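Long-range contacts in probable TonB-dependent siderophore receptor PiuA (Acinetobacter baumannii, PDB 5FP1), which probably takes the first step of iron uptake by binding iron-chelating siderophores at the outer membrane, ferric enterobactin perhaps among them: residues D261-K266 with V300-D305; A217-Y222 with G272-E277; D667-Y672 with D679-I684. All coordinates share one frame; numbering follows the deposited sequence.

All three contacts join antiparallel neighbours in the wall of the TonB-dependent receptor beta-barrel. Interactions 1 and 2 share strand 264-279: residues 261-266 enter it and pair with strand 284-304, while 272-277, farther along, pair with strand 215-226 on its other edge. Their centres lie about 37 Å apart and their nearest atoms about 13 Å. Interaction 3, near the end of the chain, is a separate hairpin, its centre about 34 Å from that of interaction 1 and about 35 Å from that of interaction 2. A bound C8E detergent molecule lies about 5 Å from Gly-272, on the outer surface at interaction 2; interaction 3 instead meets helix 49-55 of the plug.

Interaction 1 of 3, residues D261-K266 with V300-D305; sequences DRDFQK and VWTNPD
The side chains of Asp-263 and Thr-302 meet nearly perpendicular, hydroxyl to carboxylate. Thr-302 OG1 donates to Asp-263 OD2 at 2.7 Å, on the syn lone pair of that oxygen, the one on the side of OD1. With its CG beside the backbone N (chi1 -65°), Asp-263 also lies against Arg-262, whose guanidinium grips OD1 side-on in its own plane, through NE at 2.9 Å and through NH2. A bend at chi3 (69°) turns the guanidinium towards Asp-263 and Val-300, and NE comes to 3.8 Å from Val-300 CG1. The two carboxylate oxygens thus have different tasks: OD1 holds the arginine, and OD2 takes the threonine hydroxyl and Trp-259 N, with a water close by that accepts from Thr-302 N and may donate to OD2. Val-300 divides its methyls, CG1 lying towards this ion pair and CG2 against Phe-264, with 3.6 Å from CG2 to Phe-264 CE2. Val-300 N lies over the centre of one face of that ring. Beneath the side chains, Phe-264 and Val-300 form a hydrogen-bonded antiparallel pair, Val-300 N reaching Phe-264 O at 2.9 Å and 169°. The contact lies at the open end of the hairpin of strands 264-279 and 284-304, away from its turn, in the wall of the receptor's beta-barrel. Strand 315-341 flanks it, with Leu-320 touching Arg-262 and Val-300, and His-318 O accepting from Arg-262 NH1.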
loop_
_atom_site.group_PDB
_atom_site.type_symbol
_atom_site.label_atom_id
_atom_site.label_comp_id
_atom_site.label_asym_id
_atom_site.label_seq_id
_atom_site.Cartn_x
_atom_site.Cartn_y
_atom_site.Cartn_z
ATOM N N ASP A 261 27.884 -4.154 -2.951
ATOM C CA ASP A 261 28.546 -5.381 -2.522
ATOM C C ASP A 261 28.052 -5.844 -1.152
ATOM O O ASP A 261 28.337 -6.968 -0.754
ATOM C CB ASP A 261 30.068 -5.191 -2.467
ATOM C CG ASP A 261 30.836 -6.525 -2.519
ATOM O OD1 ASP A 261 30.455 -7.381 -3.319
ATOM O OD2 ASP A 261 31.780 -6.725 -1.732
ATOM N N ARG A 262 27.377 -4.959 -0.407
ATOM C CA ARG A 262 26.872 -5.283 0.940
ATOM C C ARG A 262 25.342 -5.497 0.975
ATOM O O ARG A 262 24.835 -6.401 1.646
ATOM C CB ARG A 262 27.196 -4.147 1.887
ATOM C CG ARG A 262 26.882 -4.443 3.338
ATOM C CD ARG A 262 26.930 -3.206 4.193
ATOM N NE ARG A 262 25.849 -2.268 3.912
ATOM C CZ ARG A 262 25.679 -1.097 4.521
ATOM N NH1 ARG A 262 26.539 -0.676 5.443
ATOM N NH2 ARG A 262 24.633 -0.341 4.216
ATOM N N ASP A 263 24.633 -4.607 0.297
ATOM C CA ASP A 263 23.183 -4.457 0.426
ATOM C C ASP A 263 22.472 -5.492 -0.446
ATOM O O ASP A 263 22.993 -5.911 -1.482
ATOM C CB ASP A 263 22.744 -3.073 -0.046
ATOM C CG ASP A 263 23.276 -1.925 0.825
ATOM O OD1 ASP A 263 23.755 -2.139 1.970
ATOM O OD2 ASP A 263 23.142 -0.781 0.354
ATOM N N PHE A 264 21.280 -5.890 -0.041
ATOM C CA PHE A 264 20.492 -6.852 -0.818
ATOM C C PHE A 264 19.075 -6.851 -0.269
ATOM O O PHE A 264 18.829 -6.399 0.848
ATOM C CB PHE A 264 21.079 -8.280 -0.737
ATOM C CG PHE A 264 21.124 -8.827 0.674
ATOM C CD1 PHE A 264 20.042 -9.525 1.206
ATOM C CD2 PHE A 264 22.224 -8.614 1.471
ATOM C CE1 PHE A 264 20.065 -9.972 2.522
ATOM C CE2 PHE A 264 22.266 -9.095 2.765
ATOM C CZ PHE A 264 21.181 -9.752 3.293
ATOM N N GLN A 265 18.150 -7.390 -1.041
ATOM C CA GLN A 265 16.834 -7.682 -0.502
ATOM C C GLN A 265 16.236 -8.833 -1.246
ATOM O O GLN A 265 16.184 -8.838 -2.475
ATOM C CB GLN A 265 15.909 -6.458 -0.588
ATOM C CG GLN A 265 14.489 -6.690 -0.054
ATOM C CD GLN A 265 13.846 -5.402 0.463
ATOM O OE1 GLN A 265 14.105 -4.314 -0.063
ATOM N NE2 GLN A 265 13.028 -5.519 1.531
ATOM N N LYS A 266 15.764 -9.795 -0.481
ATOM C CA LYS A 266 15.115 -10.969 -1.020
ATOM C C LYS A 266 13.779 -11.185 -0.316
ATOM O O LYS A 266 13.710 -11.335 0.908
ATOM C CB LYS A 266 16.008 -12.191 -0.790
ATOM C CG LYS A 266 17.326 -12.134 -1.557
ATOM C CD LYS A 266 18.358 -13.097 -0.974
ATOM C CE LYS A 266 19.622 -13.096 -1.822
ATOM N NZ LYS A 266 20.597 -14.125 -1.361
ATOM N N VAL A 300 19.281 -5.905 3.681
ATOM C CA VAL A 300 20.263 -4.932 4.164
ATOM C C VAL A 300 20.247 -3.763 3.191
ATOM O O VAL A 300 20.443 -3.953 1.981
ATOM C CB VAL A 300 21.701 -5.516 4.178
ATOM C CG1 VAL A 300 22.720 -4.406 4.417
ATOM C CG2 VAL A 300 21.819 -6.583 5.249
ATOM N N TRP A 301 19.967 -2.564 3.671
ATOM C CA TRP A 301 19.970 -1.391 2.803
ATOM C C TRP A 301 20.558 -0.181 3.526
ATOM O O TRP A 301 20.753 -0.197 4.763
ATOM C CB TRP A 301 18.581 -1.084 2.188
ATOM C CG TRP A 301 17.595 -0.712 3.153
ATOM C CD1 TRP A 301 16.780 -1.563 3.870
ATOM C CD2 TRP A 301 17.284 0.620 3.609
ATOM N NE1 TRP A 301 16.011 -0.838 4.744
ATOM C CE2 TRP A 301 16.290 0.498 4.597
ATOM C CE3 TRP A 301 17.767 1.895 3.290
ATOM C CZ2 TRP A 301 15.751 1.614 5.265
ATOM C CZ3 TRP A 301 17.228 2.994 3.940
ATOM C CH2 TRP A 301 16.248 2.847 4.926
ATOM N N THR A 302 20.856 0.851 2.746
ATOM C CA THR A 302 21.624 1.982 3.234
ATOM C C THR A 302 20.798 3.215 3.481
ATOM O O THR A 302 20.132 3.730 2.572
ATOM C CB THR A 302 22.750 2.352 2.245
ATOM O OG1 THR A 302 23.648 1.249 2.128
ATOM C CG2 THR A 302 23.492 3.569 2.732
ATOM N N ASN A 303 20.884 3.717 4.709
ATOM C CA ASN A 303 20.422 5.063 5.049
ATOM C C ASN A 303 21.586 6.037 4.730
ATOM O O ASN A 303 22.691 5.880 5.265
ATOM C CB ASN A 303 20.015 5.079 6.530
ATOM C CG ASN A 303 19.753 6.480 7.106
ATOM O OD1 ASN A 303 20.197 7.516 6.589
ATOM N ND2 ASN A 303 19.088 6.491 8.248
ATOM N N PRO A 304 21.358 7.011 3.831
ATOM C CA PRO A 304 22.456 7.915 3.425
ATOM C C PRO A 304 22.804 8.933 4.540
ATOM O O PRO A 304 22.138 9.958 4.716
ATOM C CB PRO A 304 21.885 8.602 2.184
ATOM C CG PRO A 304 20.418 8.702 2.497
ATOM C CD PRO A 304 20.091 7.382 3.175
ATOM N N ASP A 305 23.810 8.562 5.321
ATOM C CA ASP A 305 24.465 9.373 6.357
ATOM C C ASP A 305 23.805 9.431 7.735
ATOM O O ASP A 305 24.459 9.799 8.689
ATOM C CB ASP A 305 24.801 10.786 5.893
ATOM C CG ASP A 305 26.064 11.312 6.579
ATOM O OD1 ASP A 305 27.046 10.531 6.617
ATOM O OD2 ASP A 305 26.096 12.487 7.046
HETATM O O HOH W 1 20.805 0.564 -0.220
#

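Interaction 2 of 3, residues A217-Y222 with G272-E277; sequences ATLSYY and GTIKLE
Thr-218 with Lys-275 and Ser-220 with Thr-273 are the two hydrogen-bonded pairs that join these antiparallel strands, whose directions differ by 167°. Each is closed by two backbone bonds: Thr-218 N meets Lys-275 O at 2.8 Å, and the return bond from Lys-275 N to Thr-218 O is almost straight at 175°. Ser-220 and Thr-273 repeat the exchange. Non-hydrogen-bonded pairs alternate with these, Leu-219 with Ile-274 between them and Ala-217 with Leu-276 and Tyr-221 with Gly-272 at the ends; CA-H groups point at carbonyl oxygens along the strands, the shortest such contact being Ala-217 CA to Lys-275 O at 3.2 Å.

Apolar contacts occupy the face of Ala-217, Leu-219, Ile-274 and Leu-276. The side chains of Leu-219 and Ile-274 run side by side in the same direction, and Leu-219 CD2 rests 3.7 Å from Ile-274 CG2 while also touching CG1. At the next pair on this face, Leu-276 CD2 touches Ala-217 CB at 3.7 Å. Both leucines are on the surface, as suits the lipid-facing side of an outer-membrane barrel.

Polar groups take the other face. Ser-220 OG sits between its own backbone N and carbonyl carbon (chi1 71°), which sets it 3.5 Å from Thr-273 CB; a water joins it to Thr-273 OG1. A second water accepts from Thr-218 OG1 and donates to Lys-275 O and, at 2.8 Å, to Glu-277 OE2. Thr-218 OG1 is also hydrogen-bonded to Thr-208 OG1, and Glu-277 forms a salt bridge with Arg-216.

Strand 197-209 continues the wall beyond 217-222, Leu-219 touching Ile-207, and strand 284-304 does so beyond 272-277, Thr-273 touching Thr-289. On the polar side, Tyr-222 reaches inward to Phe-112 of the plug.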
loop_
_atom_site.group_PDB
_atom_site.type_symbol
_atom_site.label_atom_id
_atom_site.label_comp_id
_atom_site.label_asym_id
_atom_site.label_seq_id
_atom_site.Cartn_x
_atom_site.Cartn_y
_atom_site.Cartn_z
ATOM N N ALA A 217 -16.342 -24.110 -5.988
ATOM C CA ALA A 217 -15.120 -24.219 -5.209
ATOM C C ALA A 217 -14.003 -23.653 -6.062
ATOM O O ALA A 217 -13.977 -23.875 -7.280
ATOM C CB ALA A 217 -14.838 -25.645 -4.816
ATOM N N THR A 218 -13.103 -22.891 -5.430
ATOM C CA THR A 218 -11.959 -22.290 -6.133
ATOM C C THR A 218 -10.711 -22.522 -5.279
ATOM O O THR A 218 -10.729 -22.249 -4.075
ATOM C CB THR A 218 -12.200 -20.804 -6.417
ATOM O OG1 THR A 218 -13.396 -20.646 -7.185
ATOM C CG2 THR A 218 -11.052 -20.164 -7.214
ATOM N N LEU A 219 -9.690 -23.133 -5.892
ATOM C CA LEU A 219 -8.387 -23.377 -5.274
ATOM C C LEU A 219 -7.379 -22.475 -5.988
ATOM O O LEU A 219 -7.292 -22.458 -7.221
ATOM C CB LEU A 219 -7.927 -24.826 -5.464
ATOM C CG LEU A 219 -8.882 -25.925 -5.030
ATOM C CD1 LEU A 219 -8.298 -27.287 -5.363
ATOM C CD2 LEU A 219 -9.150 -25.826 -3.547
ATOM N N SER A 220 -6.603 -21.708 -5.232
ATOM C CA SER A 220 -5.650 -20.832 -5.890
ATOM C C SER A 220 -4.343 -20.742 -5.112
ATOM O O SER A 220 -4.291 -21.037 -3.913
ATOM C CB SER A 220 -6.271 -19.456 -6.129
ATOM O OG SER A 220 -6.416 -18.797 -4.924
ATOM N N TYR A 221 -3.284 -20.401 -5.834
ATOM C CA TYR A 221 -1.967 -20.298 -5.268
ATOM C C TYR A 221 -1.301 -19.117 -5.919
ATOM O O TYR A 221 -1.526 -18.836 -7.105
ATOM C CB TYR A 221 -1.182 -21.581 -5.555
ATOM C CG TYR A 221 0.275 -21.555 -5.177
ATOM C CD1 TYR A 221 0.671 -21.460 -3.831
ATOM C CD2 TYR A 221 1.278 -21.667 -6.143
ATOM C CE1 TYR A 221 2.012 -21.456 -3.481
ATOM C CE2 TYR A 221 2.619 -21.658 -5.787
ATOM C CZ TYR A 221 2.981 -21.539 -4.462
ATOM O OH TYR A 221 4.318 -21.556 -4.098
ATOM N N TYR A 222 -0.473 -18.426 -5.135
ATOM C CA TYR A 222 0.269 -17.280 -5.589
ATOM C C TYR A 222 1.681 -17.401 -5.042
ATOM O O TYR A 222 1.879 -17.723 -3.871
ATOM C CB TYR A 222 -0.370 -15.979 -5.080
ATOM C CG TYR A 222 0.367 -14.725 -5.523
ATOM C CD1 TYR A 222 0.205 -14.222 -6.795
ATOM C CD2 TYR A 222 1.238 -14.055 -4.663
ATOM C CE1 TYR A 222 0.877 -13.089 -7.216
ATOM C CE2 TYR A 222 1.913 -12.921 -5.077
ATOM C CZ TYR A 222 1.730 -12.433 -6.351
ATOM O OH TYR A 222 2.384 -11.283 -6.779
ATOM N N GLY A 272 -1.945 -19.591 -0.431
ATOM C CA GLY A 272 -2.829 -20.684 -0.854
ATOM C C GLY A 272 -4.229 -20.407 -0.324
ATOM O O GLY A 272 -4.402 -20.108 0.859
ATOM N N THR A 273 -5.226 -20.479 -1.200
ATOM C CA THR A 273 -6.607 -20.149 -0.835
ATOM C C THR A 273 -7.579 -21.242 -1.286
ATOM O O THR A 273 -7.483 -21.724 -2.411
ATOM C CB THR A 273 -7.024 -18.824 -1.478
ATOM O OG1 THR A 273 -6.075 -17.802 -1.128
ATOM C CG2 THR A 273 -8.373 -18.401 -1.017
ATOM N N ILE A 274 -8.514 -21.589 -0.403
ATOM C CA ILE A 274 -9.647 -22.440 -0.741
ATOM C C ILE A 274 -10.950 -21.710 -0.440
ATOM O O ILE A 274 -11.228 -21.395 0.712
ATOM C CB ILE A 274 -9.640 -23.753 0.067
ATOM C CG1 ILE A 274 -8.312 -24.490 -0.110
ATOM C CG2 ILE A 274 -10.783 -24.645 -0.415
ATOM C CD1 ILE A 274 -8.047 -25.530 0.956
ATOM N N LYS A 275 -11.732 -21.450 -1.476
ATOM C CA LYS A 275 -12.996 -20.768 -1.326
ATOM C C LYS A 275 -14.137 -21.675 -1.763
ATOM O O LYS A 275 -14.154 -22.152 -2.900
ATOM C CB LYS A 275 -13.016 -19.521 -2.164
ATOM C CG LYS A 275 -14.296 -18.737 -2.047
ATOM C CD LYS A 275 -14.069 -17.332 -2.558
ATOM C CE LYS A 275 -15.217 -16.828 -3.383
ATOM N NZ LYS A 275 -14.673 -15.954 -4.454
ATOM N N LEU A 276 -15.067 -21.901 -0.848
ATOM C CA LEU A 276 -16.252 -22.753 -1.095
ATOM C C LEU A 276 -17.504 -21.883 -1.002
ATOM O O LEU A 276 -17.668 -21.110 -0.041
ATOM C CB LEU A 276 -16.345 -23.838 -0.042
ATOM C CG LEU A 276 -15.072 -24.657 0.119
ATOM C CD1 LEU A 276 -15.141 -25.566 1.306
ATOM C CD2 LEU A 276 -14.780 -25.421 -1.155
ATOM N N GLU A 277 -18.384 -22.012 -1.981
ATOM C CA GLU A 277 -19.624 -21.245 -2.005
ATOM C C GLU A 277 -20.814 -22.176 -2.231
ATOM O O GLU A 277 -20.730 -23.139 -3.025
ATOM C CB GLU A 277 -19.619 -20.276 -3.157
ATOM C CG GLU A 277 -18.358 -19.463 -3.340
ATOM C CD GLU A 277 -18.425 -18.706 -4.641
ATOM O OE1 GLU A 277 -19.307 -17.830 -4.754
ATOM O OE2 GLU A 277 -17.666 -19.035 -5.570
HETATM O O HOH W 2 -15.537 -20.778 -5.301
HETATM O O HOH W 3 -9.336 -19.788 -4.128
HETATM O O HOH W 4 -3.927 -17.937 -3.385
#

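Interaction 3 of 3, residues D667-Y672 with D679-I684; sequences DAMARY and DLQLNI
Arg-671 and Gln-681 form a non-hydrogen-bonded antiparallel pair, and their side chains lie alongside each other. From CB, the arginine extends with CG opposite its backbone N (chi1 -180°), where CG passes 4.1 Å from both Asp-679 OD2 and Leu-680 O. CD lies between two oxygens, Gln-681 OE1 at 3.5 Å and Asp-679 OD2 at 3.6 Å. A bend at chi3 (50°) brings the edge of the guanidinium to the glutamine amide, the two planes steeply inclined. NE stays 4.5 Å from Asp-679 OD2, too far for a salt bridge, whereas NH1 donates to Gln-681 OE1 at 2.8 Å. The acceptor lies in the guanidinium plane, but NH1 sits well above the amide plane. NH2 ends in a salt bridge with Asp-54. The amide is held on its nitrogen side as well, NE2 donating almost straight (173°) to Asn-683 OD1 and also bonding Glu-53 O; Met-669 CG packs on Asn-683 ND2 at 3.6 Å. Backbone bonds at Ala-668, Ala-670 and Tyr-672 close the hairpin of strands 659-673 and 678-685. Strands 638-651 and 709-717 border it on its two edges, and helix 49-55 of the plug lies against the Met-669 and Arg-671 face.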
loop_
_atom_site.group_PDB
_atom_site.type_symbol
_atom_site.label_atom_id
_atom_site.label_comp_id
_atom_site.label_asym_id
_atom_site.label_seq_id
_atom_site.Cartn_x
_atom_site.Cartn_y
_atom_site.Cartn_z
ATOM N N ASP A 667 3.410 11.422 -18.149
ATOM C CA ASP A 667 3.570 10.145 -18.804
ATOM C C ASP A 667 2.876 10.154 -20.162
ATOM O O ASP A 667 1.942 10.926 -20.387
ATOM C CB ASP A 667 2.992 9.038 -17.941
ATOM C CG ASP A 667 3.720 8.912 -16.606
ATOM O OD1 ASP A 667 4.898 8.490 -16.616
ATOM O OD2 ASP A 667 3.137 9.274 -15.557
ATOM N N ALA A 668 3.324 9.285 -21.046
ATOM C CA ALA A 668 2.650 9.109 -22.331
ATOM C C ALA A 668 2.627 7.682 -22.776
ATOM O O ALA A 668 3.456 6.865 -22.357
ATOM C CB ALA A 668 3.295 9.993 -23.387
ATOM N N MET A 669 1.682 7.369 -23.669
ATOM C CA MET A 669 1.545 6.043 -24.177
ATOM C C MET A 669 1.035 6.064 -25.646
ATOM O O MET A 669 0.291 6.946 -26.035
ATOM C CB MET A 669 0.542 5.291 -23.306
ATOM C CG MET A 669 0.330 3.833 -23.628
ATOM S SD MET A 669 -0.986 3.523 -24.841
ATOM C CE MET A 669 -2.443 3.950 -23.900
ATOM N N ALA A 670 1.411 5.047 -26.399
ATOM C CA ALA A 670 0.810 4.761 -27.698
ATOM C C ALA A 670 0.678 3.263 -27.866
ATOM O O ALA A 670 1.620 2.511 -27.643
ATOM C CB ALA A 670 1.670 5.339 -28.815
ATOM N N ARG A 671 -0.504 2.850 -28.298
ATOM C CA ARG A 671 -0.841 1.482 -28.513
ATOM C C ARG A 671 -1.307 1.302 -29.965
ATOM O O ARG A 671 -2.308 1.897 -30.358
ATOM C CB ARG A 671 -2.004 1.088 -27.631
ATOM C CG ARG A 671 -2.389 -0.363 -27.827
ATOM C CD ARG A 671 -3.108 -0.969 -26.624
ATOM N NE ARG A 671 -4.201 -0.128 -26.187
ATOM C CZ ARG A 671 -4.287 0.455 -24.994
ATOM N NH1 ARG A 671 -3.345 0.289 -24.065
ATOM N NH2 ARG A 671 -5.342 1.192 -24.728
ATOM N N TYR A 672 -0.609 0.460 -30.716
ATOM C CA TYR A 672 -0.969 0.187 -32.120
ATOM C C TYR A 672 -1.485 -1.226 -32.246
ATOM O O TYR A 672 -0.795 -2.186 -31.881
ATOM C CB TYR A 672 0.226 0.400 -33.060
ATOM C CG TYR A 672 -0.129 0.216 -34.538
ATOM C CD1 TYR A 672 -0.837 1.186 -35.226
ATOM C CD2 TYR A 672 0.226 -0.937 -35.220
ATOM C CE1 TYR A 672 -1.173 1.021 -36.559
ATOM C CE2 TYR A 672 -0.106 -1.113 -36.551
ATOM C CZ TYR A 672 -0.807 -0.132 -37.212
ATOM O OH TYR A 672 -1.139 -0.304 -38.533
ATOM N N ASP A 679 -0.913 -6.356 -30.246
ATOM C CA ASP A 679 -0.673 -4.933 -30.077
ATOM C C ASP A 679 0.820 -4.661 -29.855
ATOM O O ASP A 679 1.571 -5.500 -29.350
ATOM C CB ASP A 679 -1.409 -4.404 -28.847
ATOM C CG ASP A 679 -2.892 -4.388 -29.014
ATOM O OD1 ASP A 679 -3.368 -4.489 -30.172
ATOM O OD2 ASP A 679 -3.579 -4.252 -27.976
ATOM N N LEU A 680 1.229 -3.471 -30.234
ATOM C CA LEU A 680 2.520 -2.965 -29.876
ATOM C C LEU A 680 2.219 -1.748 -29.010
ATOM O O LEU A 680 1.411 -0.904 -29.385
ATOM C CB LEU A 680 3.294 -2.550 -31.116
ATOM C CG LEU A 680 4.732 -2.137 -30.879
ATOM C CD1 LEU A 680 5.563 -3.334 -30.432
ATOM C CD2 LEU A 680 5.310 -1.530 -32.148
ATOM N N GLN A 681 2.850 -1.674 -27.836
ATOM C CA GLN A 681 2.570 -0.563 -26.917
ATOM C C GLN A 681 3.866 0.029 -26.388
ATOM O O GLN A 681 4.741 -0.685 -25.860
ATOM C CB GLN A 681 1.648 -0.996 -25.747
ATOM C CG GLN A 681 1.273 0.183 -24.825
ATOM C CD GLN A 681 0.274 -0.209 -23.751
ATOM O OE1 GLN A 681 -0.756 -0.829 -24.031
ATOM N NE2 GLN A 681 0.595 0.128 -22.493
ATOM N N LEU A 682 3.967 1.335 -26.577
ATOM C CA LEU A 682 5.076 2.134 -26.126
ATOM C C LEU A 682 4.616 2.995 -24.962
ATOM O O LEU A 682 3.639 3.741 -25.064
ATOM C CB LEU A 682 5.545 3.070 -27.252
ATOM C CG LEU A 682 6.655 4.037 -26.883
ATOM C CD1 LEU A 682 7.881 3.261 -26.446
ATOM C CD2 LEU A 682 6.973 4.963 -28.051
ATOM N N ASN A 683 5.352 2.908 -23.863
ATOM C CA ASN A 683 5.131 3.785 -22.714
ATOM C C ASN A 683 6.370 4.623 -22.448
ATOM O O ASN A 683 7.473 4.108 -22.415
ATOM C CB ASN A 683 4.818 2.930 -21.468
ATOM C CG ASN A 683 3.385 2.439 -21.438
ATOM O OD1 ASN A 683 3.066 1.360 -21.960
ATOM N ND2 ASN A 683 2.516 3.213 -20.798
ATOM N N ILE A 684 6.171 5.923 -22.274
ATOM C CA ILE A 684 7.221 6.797 -21.844
ATOM C C ILE A 684 6.827 7.341 -20.469
ATOM O O ILE A 684 5.805 8.008 -20.311
ATOM C CB ILE A 684 7.477 7.934 -22.845
ATOM C CG1 ILE A 684 7.889 7.329 -24.195
ATOM C CG2 ILE A 684 8.584 8.844 -22.327
ATOM C CD1 ILE A 684 8.062 8.369 -25.278
HETATM O O HOH W 5 3.393 5.779 -19.662
#